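Local coordinates for probable glutamine-binding lipoprotein GlnH (GLNBP) (Mycobacterium tuberculosis H37Rv, PDB 6H2T) that binds acidic amino acids such as glutamate as an extracytoplasmic solute-binding lipoprotein and probably senses them to regulate protein kinase G and glutamate metabolism, at residues 122-127 / 234-239; 77-82 / 118-123. All coordinates share one frame; numbering follows the deposited sequence.

Contact 1 of 2, residues 122-127 / 234-239; sequences TMSITC and QPYGVG. With GLU (glutamic acid), chain B.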
loop_
_atom_site.group_PDB
_atom_site.type_symbol
_atom_site.label_atom_id
_atom_site.label_comp_id
_atom_site.label_asym_id
_atom_site.label_seq_id
_atom_site.Cartn_x
_atom_site.Cartn_y
_atom_site.Cartn_z
ATOM N N THR A 122 -1.874 0.570 0.635
ATOM C CA THR A 122 -0.551 -0.031 0.783
ATOM C C THR A 122 0.555 1.010 0.899
ATOM O O THR A 122 1.582 0.900 0.226
ATOM C CB THR A 122 -0.256 -0.995 -0.384
ATOM O OG1 THR A 122 -0.337 -0.309 -1.652
ATOM C CG2 THR A 122 -1.248 -2.159 -0.379
ATOM N N MET A 123 0.388 2.002 1.769
ATOM C CA MET A 123 1.229 3.197 1.696
ATOM C C MET A 123 2.459 3.039 2.581
ATOM O O MET A 123 2.389 3.191 3.805
ATOM C CB MET A 123 0.435 4.440 2.076
ATOM C CG MET A 123 1.161 5.700 1.656
ATOM S SD MET A 123 0.098 7.136 1.802
ATOM C CE MET A 123 1.196 8.424 1.219
ATOM N N SER A 124 3.605 2.779 1.951
ATOM C CA SER A 124 4.853 2.658 2.697
ATOM C C SER A 124 5.205 3.957 3.413
ATOM O O SER A 124 5.146 5.049 2.832
ATOM C CB SER A 124 5.984 2.250 1.759
ATOM O OG SER A 124 5.748 0.922 1.316
ATOM N N ILE A 125 5.580 3.828 4.684
ATOM C CA ILE A 125 6.017 4.964 5.493
ATOM C C ILE A 125 7.488 5.228 5.192
ATOM O O ILE A 125 8.337 4.360 5.417
ATOM C CB ILE A 125 5.824 4.680 6.989
ATOM C CG1 ILE A 125 4.364 4.332 7.290
ATOM C CG2 ILE A 125 6.323 5.869 7.825
ATOM C CD1 ILE A 125 4.177 3.587 8.610
ATOM N N THR A 126 7.798 6.423 4.692
ATOM C CA THR A 126 9.173 6.776 4.368
ATOM C C THR A 126 9.494 8.162 4.909
ATOM O O THR A 126 8.607 8.986 5.141
ATOM C CB THR A 126 9.458 6.771 2.850
ATOM O OG1 THR A 126 8.790 7.883 2.234
ATOM C CG2 THR A 126 9.001 5.460 2.198
ATOM N N CYS A 127 10.795 8.411 5.092
ATOM C CA CYS A 127 11.249 9.718 5.551
ATOM C C CYS A 127 10.889 10.819 4.566
ATOM O O CYS A 127 10.487 11.916 4.974
ATOM C CB CYS A 127 12.753 9.677 5.774
ATOM S SG CYS A 127 13.137 8.715 7.226
ATOM N N GLN A 234 8.788 -2.534 3.303
ATOM C CA GLN A 234 7.628 -1.694 3.005
ATOM C C GLN A 234 6.678 -1.694 4.192
ATOM O O GLN A 234 5.727 -2.494 4.246
ATOM C CB GLN A 234 6.902 -2.177 1.748
ATOM C CG GLN A 234 7.805 -2.464 0.570
ATOM C CD GLN A 234 8.413 -1.211 -0.051
ATOM O OE1 GLN A 234 7.822 -0.121 -0.039
ATOM N NE2 GLN A 234 9.590 -1.370 -0.618
ATOM N N PRO A 235 6.882 -0.800 5.153
ATOM C CA PRO A 235 5.976 -0.756 6.306
ATOM C C PRO A 235 4.772 0.131 6.032
ATOM O O PRO A 235 4.920 1.347 5.862
ATOM C CB PRO A 235 6.864 -0.195 7.424
ATOM C CG PRO A 235 7.857 0.705 6.692
ATOM C CD PRO A 235 8.002 0.153 5.277
ATOM N N TYR A 236 3.579 -0.468 5.994
ATOM C CA TYR A 236 2.371 0.258 5.607
ATOM C C TYR A 236 1.868 1.117 6.753
ATOM O O TYR A 236 1.726 0.637 7.885
ATOM C CB TYR A 236 1.243 -0.695 5.225
ATOM C CG TYR A 236 1.442 -1.484 3.958
ATOM C CD1 TYR A 236 2.569 -1.308 3.155
ATOM C CD2 TYR A 236 0.494 -2.410 3.568
ATOM C CE1 TYR A 236 2.738 -2.057 1.990
ATOM C CE2 TYR A 236 0.650 -3.147 2.411
ATOM C CZ TYR A 236 1.763 -2.965 1.632
ATOM O OH TYR A 236 1.894 -3.705 0.481
ATOM N N GLY A 237 1.513 2.359 6.443
ATOM C CA GLY A 237 0.848 3.212 7.402
ATOM C C GLY A 237 -0.406 3.793 6.782
ATOM O O GLY A 237 -0.555 3.847 5.564
ATOM N N VAL A 238 -1.329 4.197 7.646
ATOM C CA VAL A 238 -2.460 5.011 7.203
ATOM C C VAL A 238 -1.952 6.430 6.988
ATOM O O VAL A 238 -1.374 7.037 7.896
ATOM C CB VAL A 238 -3.597 4.976 8.234
ATOM C CG1 VAL A 238 -4.739 5.890 7.801
ATOM C CG2 VAL A 238 -4.091 3.535 8.435
ATOM N N GLY A 239 -2.152 6.957 5.781
ATOM C CA GLY A 239 -1.673 8.300 5.457
ATOM C C GLY A 239 -2.689 9.337 5.894
ATOM O O GLY A 239 -3.894 9.169 5.712
HETATM N N GLU B . 3.972 0.142 -0.874
HETATM C CA GLU B . 4.797 0.805 -1.895
HETATM C C GLU B . 4.503 2.303 -1.930
HETATM O O GLU B . 4.739 3.001 -2.924
HETATM C CB GLU B . 4.568 0.177 -3.287
HETATM C CG GLU B . 3.155 -0.336 -3.558
HETATM C CD GLU B . 2.115 0.770 -3.614
HETATM O OE1 GLU B . 1.511 0.998 -4.696
HETATM O OE2 GLU B . 1.871 1.389 -2.562
HETATM O OXT GLU B . 4.014 2.830 -0.925
HETATM O O HOH W 1 -1.885 2.558 3.475
#
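Q234 meets S124 at the amino-acid pocket of this periplasmic-binding-protein fold. The hydroxyl S124 OG donates to Q234 OE1 over 2.7 Å, in the plane of the amide and on a lone pair. With chi1 at -68°, the hydroxyl lies beside the serine's own backbone N. There S124 OG also accepts from the amino nitrogen of the bound glutamate, GLU N, at 2.9 Å. Q234 OE1 has a second partner, T172 OG1, so this glutamine positions a first-shell serine and is itself held by another binding residue.

P235 contributes mainly its backbone. P235 O takes the hydrogen bond of I125 N at 2.8 Å, and the alpha C-H of S124 leans on the same oxygen.

The Y236 ring lies under T122. T122 CA sits over the ring centre, 3.7 Å from the centroid and 9° off the normal, a CH-pi contact. T122 CB and CG2 extend this cover toward CZ and CE2. S124 OG lies at the ring edge, near its plane. Y236 OH is tied to D210 and T212, which fixes the far end of the ring. The threonine above it grips both ends of the ligand: GLU N donates to T122 O, and T122 OG1 donates to GLU OE2. S124 N donates to GLU OXT at 2.9 Å. R107, R129, T172, W192 and D210 also bind the ligand.

S124 and Y236 form a single beta bridge, and G237 supplies one of its bonds: G237 N donates to M123 O at 2.9 Å, with 169° at the hydrogen. I125 CD1 packs on G237 CA at 3.6 Å. A water accepts from M123 N and donates to G237 O.

G239 ends the contact, with G239 CA 4.2 Å from M123 SD.

Contact 2 of 2, residues 77-82 / 118-123; sequences GFDVDI and IVVKTM. With GLU (glutamic acid), chain B.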
loop_
_atom_site.group_PDB
_atom_site.type_symbol
_atom_site.label_atom_id
_atom_site.label_comp_id
_atom_site.label_asym_id
_atom_site.label_seq_id
_atom_site.Cartn_x
_atom_site.Cartn_y
_atom_site.Cartn_z
ATOM N N GLY A 77 -11.296 -5.750 0.353
ATOM C CA GLY A 77 -9.887 -6.046 0.530
ATOM C C GLY A 77 -9.385 -5.650 1.912
ATOM O O GLY A 77 -10.067 -4.994 2.698
ATOM N N PHE A 78 -8.134 -6.045 2.172
ATOM C CA PHE A 78 -7.519 -5.824 3.484
ATOM C C PHE A 78 -7.469 -4.337 3.840
ATOM O O PHE A 78 -7.785 -3.957 4.974
ATOM C CB PHE A 78 -6.117 -6.447 3.492
ATOM C CG PHE A 78 -5.414 -6.399 4.830
ATOM C CD1 PHE A 78 -5.572 -7.429 5.750
ATOM C CD2 PHE A 78 -4.549 -5.342 5.137
ATOM C CE1 PHE A 78 -4.906 -7.401 6.975
ATOM C CE2 PHE A 78 -3.870 -5.314 6.356
ATOM C CZ PHE A 78 -4.048 -6.334 7.267
ATOM N N ASP A 79 -7.057 -3.481 2.893
ATOM C CA ASP A 79 -6.998 -2.042 3.171
ATOM C C ASP A 79 -8.390 -1.463 3.392
ATOM O O ASP A 79 -8.580 -0.591 4.249
ATOM C CB ASP A 79 -6.299 -1.301 2.025
ATOM C CG ASP A 79 -4.779 -1.334 2.127
ATOM O OD1 ASP A 79 -4.230 -1.606 3.229
ATOM O OD2 ASP A 79 -4.121 -1.053 1.090
ATOM N N VAL A 80 -9.377 -1.938 2.625
ATOM C CA VAL A 80 -10.756 -1.511 2.829
ATOM C C VAL A 80 -11.208 -1.857 4.240
ATOM O O VAL A 80 -11.847 -1.049 4.917
ATOM C CB VAL A 80 -11.674 -2.152 1.771
ATOM C CG1 VAL A 80 -13.141 -1.757 2.015
ATOM C CG2 VAL A 80 -11.218 -1.742 0.371
ATOM N N ASP A 81 -10.861 -3.053 4.713
ATOM C CA ASP A 81 -11.305 -3.470 6.038
ATOM C C ASP A 81 -10.563 -2.722 7.140
ATOM O O ASP A 81 -11.152 -2.427 8.184
ATOM C CB ASP A 81 -11.142 -4.984 6.195
ATOM C CG ASP A 81 -12.190 -5.764 5.405
ATOM O OD1 ASP A 81 -13.207 -5.152 5.011
ATOM O OD2 ASP A 81 -12.004 -6.979 5.188
ATOM N N ILE A 82 -9.274 -2.421 6.941
ATOM C CA ILE A 82 -8.550 -1.582 7.904
ATOM C C ILE A 82 -9.237 -0.227 8.041
ATOM O O ILE A 82 -9.496 0.255 9.151
ATOM C CB ILE A 82 -7.076 -1.425 7.480
ATOM C CG1 ILE A 82 -6.340 -2.766 7.617
ATOM C CG2 ILE A 82 -6.379 -0.297 8.290
ATOM C CD1 ILE A 82 -5.988 -3.138 9.054
ATOM N N ILE A 118 -8.235 9.984 5.238
ATOM C CA ILE A 118 -7.133 9.041 5.373
ATOM C C ILE A 118 -6.927 8.367 4.029
ATOM O O ILE A 118 -7.857 8.247 3.226
ATOM C CB ILE A 118 -7.372 7.955 6.463
ATOM C CG1 ILE A 118 -8.550 7.035 6.107
ATOM C CG2 ILE A 118 -7.595 8.577 7.849
ATOM C CD1 ILE A 118 -8.746 5.913 7.123
ATOM N N VAL A 119 -5.687 7.954 3.779
ATOM C CA VAL A 119 -5.345 7.051 2.676
ATOM C C VAL A 119 -5.013 5.704 3.294
ATOM O O VAL A 119 -4.167 5.618 4.193
ATOM C CB VAL A 119 -4.163 7.583 1.849
ATOM C CG1 VAL A 119 -3.642 6.504 0.863
ATOM C CG2 VAL A 119 -4.554 8.853 1.103
ATOM N N VAL A 120 -5.709 4.656 2.857
ATOM C CA VAL A 120 -5.346 3.289 3.198
ATOM C C VAL A 120 -5.164 2.585 1.860
ATOM O O VAL A 120 -6.121 2.086 1.265
ATOM C CB VAL A 120 -6.385 2.589 4.079
ATOM C CG1 VAL A 120 -5.783 1.310 4.674
ATOM C CG2 VAL A 120 -6.877 3.537 5.212
ATOM N N LYS A 121 -3.927 2.598 1.355
ATOM C CA LYS A 121 -3.636 2.093 0.014
ATOM C C LYS A 121 -2.159 1.703 -0.018
ATOM O O LYS A 121 -1.335 2.411 -0.610
ATOM C CB LYS A 121 -3.961 3.128 -1.065
ATOM C CG LYS A 121 -4.048 2.535 -2.469
ATOM C CD LYS A 121 -3.742 3.582 -3.538
ATOM C CE LYS A 121 -3.857 2.980 -4.927
ATOM N NZ LYS A 121 -2.866 1.871 -5.144
ATOM N N THR A 122 -1.874 0.570 0.635
ATOM C CA THR A 122 -0.551 -0.031 0.783
ATOM C C THR A 122 0.555 1.010 0.899
ATOM O O THR A 122 1.582 0.900 0.226
ATOM C CB THR A 122 -0.256 -0.995 -0.384
ATOM O OG1 THR A 122 -0.337 -0.309 -1.652
ATOM C CG2 THR A 122 -1.248 -2.159 -0.379
ATOM N N MET A 123 0.388 2.002 1.769
ATOM C CA MET A 123 1.229 3.197 1.696
ATOM C C MET A 123 2.459 3.039 2.581
ATOM O O MET A 123 2.389 3.191 3.805
ATOM C CB MET A 123 0.435 4.440 2.076
ATOM C CG MET A 123 1.161 5.700 1.656
ATOM S SD MET A 123 0.098 7.136 1.802
ATOM C CE MET A 123 1.196 8.424 1.219
HETATM N N GLU B . 3.972 0.142 -0.874
HETATM C CA GLU B . 4.797 0.805 -1.895
HETATM C C GLU B . 4.503 2.303 -1.930
HETATM O O GLU B . 4.739 3.001 -2.924
HETATM C CB GLU B . 4.568 0.177 -3.287
HETATM C CG GLU B . 3.155 -0.336 -3.558
HETATM C CD GLU B . 2.115 0.770 -3.614
HETATM O OE1 GLU B . 1.511 0.998 -4.696
HETATM O OE2 GLU B . 1.871 1.389 -2.562
HETATM O OXT GLU B . 4.014 2.830 -0.925
#
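D79 OD2 accepts a hydrogen bond from T122 N at 2.8 Å. The donor comes from the syn side of the carboxylate but stands 30° out of its plane. The other oxygen, D79 OD1, is bonded to Y139 OH, so both oxygens are engaged and the rotation of the group is restrained. D79 CG lies beside the aspartate's backbone N, with chi1 at -83°, and the carboxylate reaches the backbone of K121 and T122. D79 OD2 also lies 3.4 Å from K121 CA and touches T122 CG2. D79 is thus a second-shell residue, holding the backbone of a threonine that binds glutamate.

V120 fills the rest of the contact. V120 CG1, anti to the backbone N at -166°, is 3.4 Å from D79 O and 3.6 Å from D79 OD1. Three residues on, I82 CG2 meets V120 CG1 at 4.0 Å, the two side chains crossing at about a right angle. V120 O is buried here without a hydrogen-bonding partner.

The contact lays the first turn of helix 78-91 against the end of strand 118-119 and the loop after it. That strand runs between strands 54-58 and 233-241, and V120 also touches V238. The helix also packs on strand 54-58, through V80 on L58.

The centres of contacts 1 and 2 lie about 11 Å apart, and both touch the bound glutamate. In chain order, segment 77-82 comes first. Segments 118-123 and 122-127 follow and overlap at T122 and M123. Segment 234-239 comes last, over a hundred residues later. Strands 118-119 and 233-241 are antiparallel neighbours in the mixed sheet, and a probable hydrogen bond from G239 N to V119 O, 2.9 Å, joins the two contacts there. V238 CG1 packs on I118 CB beside it. The loop after strand 118-119 is thus set by a helix start in contact 2 and by a distant strand in contact 1, bringing separate parts of the chain together at one ligand pocket.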